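Local coordinates for alpha-1,2-Mannosidase (Trichoderma reesei, PDB 1HCU), which probably trims alpha-1,2-linked mannose residues from high-mannose N-glycans with the help of a bound calcium ion, at residues P284-Y296 against F331-Q345. Residues are numbered along the deposited sequence; the frame is centred on the assembly and turned at random.
Sequences PSTRKDLTFLSSY and FGIKLASSYFGTYTQ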
loop_
_atom_site.group_PDB
_atom_site.type_symbol
_atom_site.label_atom_id
_atom_site.label_comp_id
_atom_site.label_asym_id
_atom_site.label_seq_id
_atom_site.Cartn_x
_atom_site.Cartn_y
_atom_site.Cartn_z
ATOM N N PRO A 284 2.964 -22.909 -9.988
ATOM C CA PRO A 284 4.297 -23.511 -9.868
ATOM C C PRO A 284 4.259 -24.974 -10.299
ATOM O O PRO A 284 3.360 -25.720 -9.909
ATOM C CB PRO A 284 4.612 -23.376 -8.382
ATOM C CG PRO A 284 3.888 -22.130 -7.999
ATOM C CD PRO A 284 2.556 -22.292 -8.716
ATOM N N SER A 285 5.239 -25.379 -11.097
ATOM C CA SER A 285 5.300 -26.744 -11.589
ATOM C C SER A 285 5.285 -27.801 -10.471
ATOM O O SER A 285 4.758 -28.889 -10.663
ATOM C CB SER A 285 6.541 -26.930 -12.480
ATOM O OG SER A 285 7.748 -26.723 -11.762
ATOM N N THR A 286 5.846 -27.482 -9.307
ATOM C CA THR A 286 5.878 -28.440 -8.198
ATOM C C THR A 286 4.690 -28.327 -7.255
ATOM O O THR A 286 4.474 -29.202 -6.417
ATOM C CB THR A 286 7.150 -28.281 -7.347
ATOM O OG1 THR A 286 7.298 -26.904 -6.966
ATOM C CG2 THR A 286 8.372 -28.744 -8.117
ATOM N N ARG A 287 3.938 -27.236 -7.382
ATOM C CA ARG A 287 2.756 -26.987 -6.554
ATOM C C ARG A 287 1.676 -26.314 -7.399
ATOM O O ARG A 287 1.468 -25.099 -7.317
ATOM C CB ARG A 287 3.110 -26.089 -5.359
ATOM C CG ARG A 287 4.018 -26.735 -4.306
ATOM C CD ARG A 287 3.314 -27.871 -3.555
ATOM N NE ARG A 287 2.190 -27.381 -2.763
ATOM C CZ ARG A 287 2.305 -26.786 -1.578
ATOM N NH1 ARG A 287 3.501 -26.610 -1.025
ATOM N NH2 ARG A 287 1.224 -26.343 -0.953
ATOM N N LYS A 288 0.994 -27.110 -8.213
ATOM C CA LYS A 288 -0.059 -26.599 -9.077
ATOM C C LYS A 288 -1.194 -25.939 -8.293
ATOM O O LYS A 288 -1.813 -24.984 -8.773
ATOM C CB LYS A 288 -0.623 -27.726 -9.944
ATOM C CG LYS A 288 -0.313 -27.581 -11.422
ATOM C CD LYS A 288 0.914 -28.344 -11.835
ATOM C CE LYS A 288 0.638 -29.837 -11.873
ATOM N NZ LYS A 288 1.781 -30.546 -12.517
ATOM N N ASP A 289 -1.464 -26.447 -7.091
ATOM C CA ASP A 289 -2.530 -25.908 -6.247
ATOM C C ASP A 289 -2.294 -24.445 -5.904
ATOM O O ASP A 289 -3.198 -23.752 -5.436
ATOM C CB ASP A 289 -2.683 -26.732 -4.949
ATOM C CG ASP A 289 -1.377 -26.845 -4.141
ATOM O OD1 ASP A 289 -0.437 -27.553 -4.588
ATOM O OD2 ASP A 289 -1.293 -26.225 -3.051
ATOM N N LEU A 290 -1.079 -23.971 -6.148
ATOM C CA LEU A 290 -0.737 -22.590 -5.864
ATOM C C LEU A 290 -0.927 -21.704 -7.078
ATOM O O LEU A 290 -0.739 -22.137 -8.215
ATOM C CB LEU A 290 0.718 -22.496 -5.415
ATOM C CG LEU A 290 1.040 -22.359 -3.930
ATOM C CD1 LEU A 290 0.074 -23.120 -3.041
ATOM C CD2 LEU A 290 2.444 -22.855 -3.754
ATOM N N THR A 291 -1.294 -20.456 -6.829
ATOM C CA THR A 291 -1.478 -19.510 -7.905
ATOM C C THR A 291 -0.802 -18.181 -7.589
ATOM O O THR A 291 -1.133 -17.537 -6.592
ATOM C CB THR A 291 -2.966 -19.241 -8.168
ATOM O OG1 THR A 291 -3.614 -20.458 -8.569
ATOM C CG2 THR A 291 -3.119 -18.203 -9.276
ATOM N N PHE A 292 0.139 -17.778 -8.443
ATOM C CA PHE A 292 0.853 -16.507 -8.292
ATOM C C PHE A 292 0.620 -15.652 -9.538
ATOM O O PHE A 292 0.137 -16.144 -10.558
ATOM C CB PHE A 292 2.370 -16.726 -8.138
ATOM C CG PHE A 292 2.755 -17.509 -6.914
ATOM C CD1 PHE A 292 2.369 -17.082 -5.642
ATOM C CD2 PHE A 292 3.487 -18.689 -7.030
ATOM C CE1 PHE A 292 2.704 -17.823 -4.511
ATOM C CE2 PHE A 292 3.828 -19.437 -5.900
ATOM C CZ PHE A 292 3.436 -19.006 -4.643
ATOM N N LEU A 293 0.975 -14.374 -9.457
ATOM C CA LEU A 293 0.818 -13.476 -10.596
ATOM C C LEU A 293 2.174 -13.262 -11.276
ATOM O O LEU A 293 3.153 -12.863 -10.626
ATOM C CB LEU A 293 0.234 -12.124 -10.150
ATOM C CG LEU A 293 -1.195 -12.144 -9.576
ATOM C CD1 LEU A 293 -1.732 -10.717 -9.380
ATOM C CD2 LEU A 293 -2.093 -12.905 -10.528
ATOM N N SER A 294 2.234 -13.551 -12.576
ATOM C CA SER A 294 3.461 -13.364 -13.347
ATOM C C SER A 294 3.493 -11.923 -13.835
ATOM O O SER A 294 2.468 -11.238 -13.818
ATOM C CB SER A 294 3.492 -14.283 -14.578
ATOM O OG SER A 294 3.609 -15.652 -14.229
ATOM N N SER A 295 4.672 -11.472 -14.258
ATOM C CA SER A 295 4.836 -10.132 -14.803
ATOM C C SER A 295 4.694 -10.351 -16.299
ATOM O O SER A 295 4.673 -11.498 -16.755
ATOM C CB SER A 295 6.227 -9.583 -14.495
ATOM O OG SER A 295 7.219 -10.377 -15.118
ATOM N N TYR A 296 4.613 -9.273 -17.073
ATOM C CA TYR A 296 4.444 -9.428 -18.510
ATOM C C TYR A 296 5.124 -8.368 -19.347
ATOM O O TYR A 296 5.452 -7.285 -18.869
ATOM C CB TYR A 296 2.948 -9.459 -18.858
ATOM C CG TYR A 296 2.221 -8.165 -18.555
ATOM C CD1 TYR A 296 2.222 -7.104 -19.470
ATOM C CD2 TYR A 296 1.563 -7.980 -17.336
ATOM C CE1 TYR A 296 1.585 -5.883 -19.171
ATOM C CE2 TYR A 296 0.929 -6.771 -17.031
ATOM C CZ TYR A 296 0.947 -5.728 -17.954
ATOM O OH TYR A 296 0.341 -4.539 -17.644
ATOM N N PHE A 331 -11.053 -15.616 -6.886
ATOM C CA PHE A 331 -9.688 -15.429 -7.359
ATOM C C PHE A 331 -8.854 -14.723 -6.293
ATOM O O PHE A 331 -7.713 -15.098 -6.051
ATOM C CB PHE A 331 -9.676 -14.643 -8.680
ATOM C CG PHE A 331 -8.323 -14.579 -9.326
ATOM C CD1 PHE A 331 -7.563 -13.422 -9.262
ATOM C CD2 PHE A 331 -7.785 -15.698 -9.952
ATOM C CE1 PHE A 331 -6.282 -13.377 -9.807
ATOM C CE2 PHE A 331 -6.502 -15.665 -10.504
ATOM C CZ PHE A 331 -5.749 -14.505 -10.430
ATOM N N GLY A 332 -9.436 -13.720 -5.641
ATOM C CA GLY A 332 -8.721 -13.013 -4.592
ATOM C C GLY A 332 -8.381 -13.917 -3.413
ATOM O O GLY A 332 -7.290 -13.827 -2.849
ATOM N N ILE A 333 -9.318 -14.787 -3.035
ATOM C CA ILE A 333 -9.108 -15.722 -1.926
ATOM C C ILE A 333 -7.939 -16.659 -2.244
ATOM O O ILE A 333 -7.109 -16.961 -1.384
ATOM C CB ILE A 333 -10.375 -16.588 -1.666
ATOM C CG1 ILE A 333 -11.507 -15.715 -1.116
ATOM C CG2 ILE A 333 -10.068 -17.703 -0.679
ATOM C CD1 ILE A 333 -11.147 -14.981 0.161
ATOM N N LYS A 334 -7.880 -17.109 -3.492
ATOM C CA LYS A 334 -6.825 -18.007 -3.944
ATOM C C LYS A 334 -5.485 -17.283 -3.878
ATOM O O LYS A 334 -4.467 -17.858 -3.494
ATOM C CB LYS A 334 -7.118 -18.470 -5.381
ATOM C CG LYS A 334 -6.035 -19.332 -6.017
ATOM C CD LYS A 334 -5.728 -20.550 -5.156
ATOM C CE LYS A 334 -4.492 -21.291 -5.634
ATOM N NZ LYS A 334 -4.747 -22.167 -6.811
ATOM N N LEU A 335 -5.499 -16.006 -4.235
ATOM C CA LEU A 335 -4.291 -15.194 -4.232
ATOM C C LEU A 335 -3.778 -14.983 -2.811
ATOM O O LEU A 335 -2.589 -15.150 -2.534
ATOM C CB LEU A 335 -4.582 -13.847 -4.891
ATOM C CG LEU A 335 -3.819 -13.446 -6.158
ATOM C CD1 LEU A 335 -3.647 -14.631 -7.101
ATOM C CD2 LEU A 335 -4.580 -12.309 -6.835
ATOM N N ALA A 336 -4.679 -14.610 -1.913
ATOM C CA ALA A 336 -4.314 -14.374 -0.529
ATOM C C ALA A 336 -3.697 -15.644 0.055
ATOM O O ALA A 336 -2.672 -15.603 0.740
ATOM C CB ALA A 336 -5.544 -13.970 0.265
ATOM N N SER A 337 -4.326 -16.774 -0.244
ATOM C CA SER A 337 -3.882 -18.075 0.227
ATOM C C SER A 337 -2.531 -18.475 -0.348
ATOM O O SER A 337 -1.647 -18.940 0.378
ATOM C CB SER A 337 -4.921 -19.132 -0.146
ATOM O OG SER A 337 -4.464 -20.426 0.177
ATOM N N SER A 338 -2.365 -18.296 -1.653
ATOM C CA SER A 338 -1.117 -18.669 -2.299
ATOM C C SER A 338 0.068 -17.870 -1.793
ATOM O O SER A 338 1.128 -18.431 -1.514
ATOM C CB SER A 338 -1.241 -18.515 -3.815
ATOM O OG SER A 338 -2.006 -19.571 -4.359
ATOM N N TYR A 339 -0.113 -16.561 -1.674
ATOM C CA TYR A 339 0.955 -15.701 -1.199
ATOM C C TYR A 339 1.262 -15.949 0.279
ATOM O O TYR A 339 2.383 -15.720 0.733
ATOM C CB TYR A 339 0.597 -14.240 -1.477
ATOM C CG TYR A 339 0.923 -13.833 -2.902
ATOM C CD1 TYR A 339 2.184 -13.349 -3.225
ATOM C CD2 TYR A 339 -0.010 -13.990 -3.938
ATOM C CE1 TYR A 339 2.525 -13.029 -4.532
ATOM C CE2 TYR A 339 0.325 -13.671 -5.257
ATOM C CZ TYR A 339 1.598 -13.192 -5.540
ATOM O OH TYR A 339 1.961 -12.875 -6.830
ATOM N N PHE A 340 0.279 -16.436 1.032
ATOM C CA PHE A 340 0.549 -16.734 2.431
ATOM C C PHE A 340 1.448 -17.966 2.499
ATOM O O PHE A 340 2.199 -18.144 3.453
ATOM C CB PHE A 340 -0.733 -17.004 3.212
ATOM C CG PHE A 340 -0.481 -17.404 4.634
ATOM C CD1 PHE A 340 -0.078 -16.462 5.576
ATOM C CD2 PHE A 340 -0.580 -18.736 5.015
ATOM C CE1 PHE A 340 0.226 -16.845 6.882
ATOM C CE2 PHE A 340 -0.279 -19.129 6.310
ATOM C CZ PHE A 340 0.125 -18.182 7.251
ATOM N N GLY A 341 1.370 -18.806 1.469
ATOM C CA GLY A 341 2.191 -20.005 1.407
ATOM C C GLY A 341 3.678 -19.683 1.336
ATOM O O GLY A 341 4.511 -20.550 1.619
ATOM N N THR A 342 4.024 -18.453 0.948
ATOM C CA THR A 342 5.439 -18.060 0.875
ATOM C C THR A 342 5.888 -17.608 2.266
ATOM O O THR A 342 7.076 -17.413 2.525
ATOM C CB THR A 342 5.698 -16.910 -0.149
ATOM O OG1 THR A 342 4.978 -15.730 0.243
ATOM C CG2 THR A 342 5.268 -17.332 -1.553
ATOM N N TYR A 343 4.911 -17.441 3.152
ATOM C CA TYR A 343 5.164 -17.049 4.538
ATOM C C TYR A 343 5.348 -18.336 5.356
ATOM O O TYR A 343 6.402 -18.580 5.944
ATOM C CB TYR A 343 3.958 -16.283 5.098
ATOM C CG TYR A 343 4.075 -14.775 5.135
ATOM C CD1 TYR A 343 4.262 -14.109 6.347
ATOM C CD2 TYR A 343 3.969 -14.008 3.969
ATOM C CE1 TYR A 343 4.340 -12.724 6.405
ATOM C CE2 TYR A 343 4.048 -12.616 4.014
ATOM C CZ TYR A 343 4.234 -11.979 5.238
ATOM O OH TYR A 343 4.333 -10.610 5.303
ATOM N N THR A 344 4.295 -19.151 5.352
ATOM C CA THR A 344 4.212 -20.408 6.095
ATOM C C THR A 344 5.254 -21.474 5.744
ATOM O O THR A 344 5.506 -22.373 6.542
ATOM C CB THR A 344 2.778 -21.035 5.934
ATOM O OG1 THR A 344 2.592 -22.098 6.872
ATOM C CG2 THR A 344 2.592 -21.589 4.528
ATOM N N GLN A 345 5.879 -21.378 4.576
ATOM C CA GLN A 345 6.857 -22.395 4.211
ATOM C C GLN A 345 8.334 -22.049 4.409
ATOM O O GLN A 345 9.199 -22.913 4.223
ATOM C CB GLN A 345 6.592 -22.874 2.780
ATOM C CG GLN A 345 5.174 -23.413 2.617
ATOM C CD GLN A 345 4.919 -24.044 1.263
ATOM O OE1 GLN A 345 5.200 -25.227 1.051
ATOM N NE2 GLN A 345 4.388 -23.251 0.328
#
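Thr291 and Leu293, where the chain runs from a loop into strand 292-297 of the antiparallel sheet, are tied by their backbone N-H groups to side chains of helix 326-344, part of the (alpha/alpha)7 barrel of glycosyl hydrolase family 47. Two nearly straight bonds do this: Thr291 N to Ser338 OG, 2.7 Å at 169°, and Leu293 N to Tyr339 OH, 3.2 Å, the phenol also bonding Ser305. The aromatic pair is T-shaped, with the edge of Phe292 directed at the face of Tyr339, centroids 5.3 Å apart and planes at 77°; CD1 sits over the centre of the tyrosine ring. With CG anti to its carbonyl carbon (chi1 -62°), Phe292 also brings CE1 within 3.9 Å of Thr342 CG2. Leu293 forks between helix side chains, CD2 meeting the edge of Phe331 at CZ and CD1 meeting Leu335 CD2. Toward the surface, Arg287 grips Asp289 side-on through NE and NH2, while NH1 bonds Gln345 OE1 at 3.0 Å, and also Ser378 O. A leucine at Arg287 would probably leave the Asp289 carboxylate without its salt-bridge mate and Gln345 OE1 without this donor. Gln345 NE2 also bonds Gly341 O, four residues back, from above the carbonyl plane.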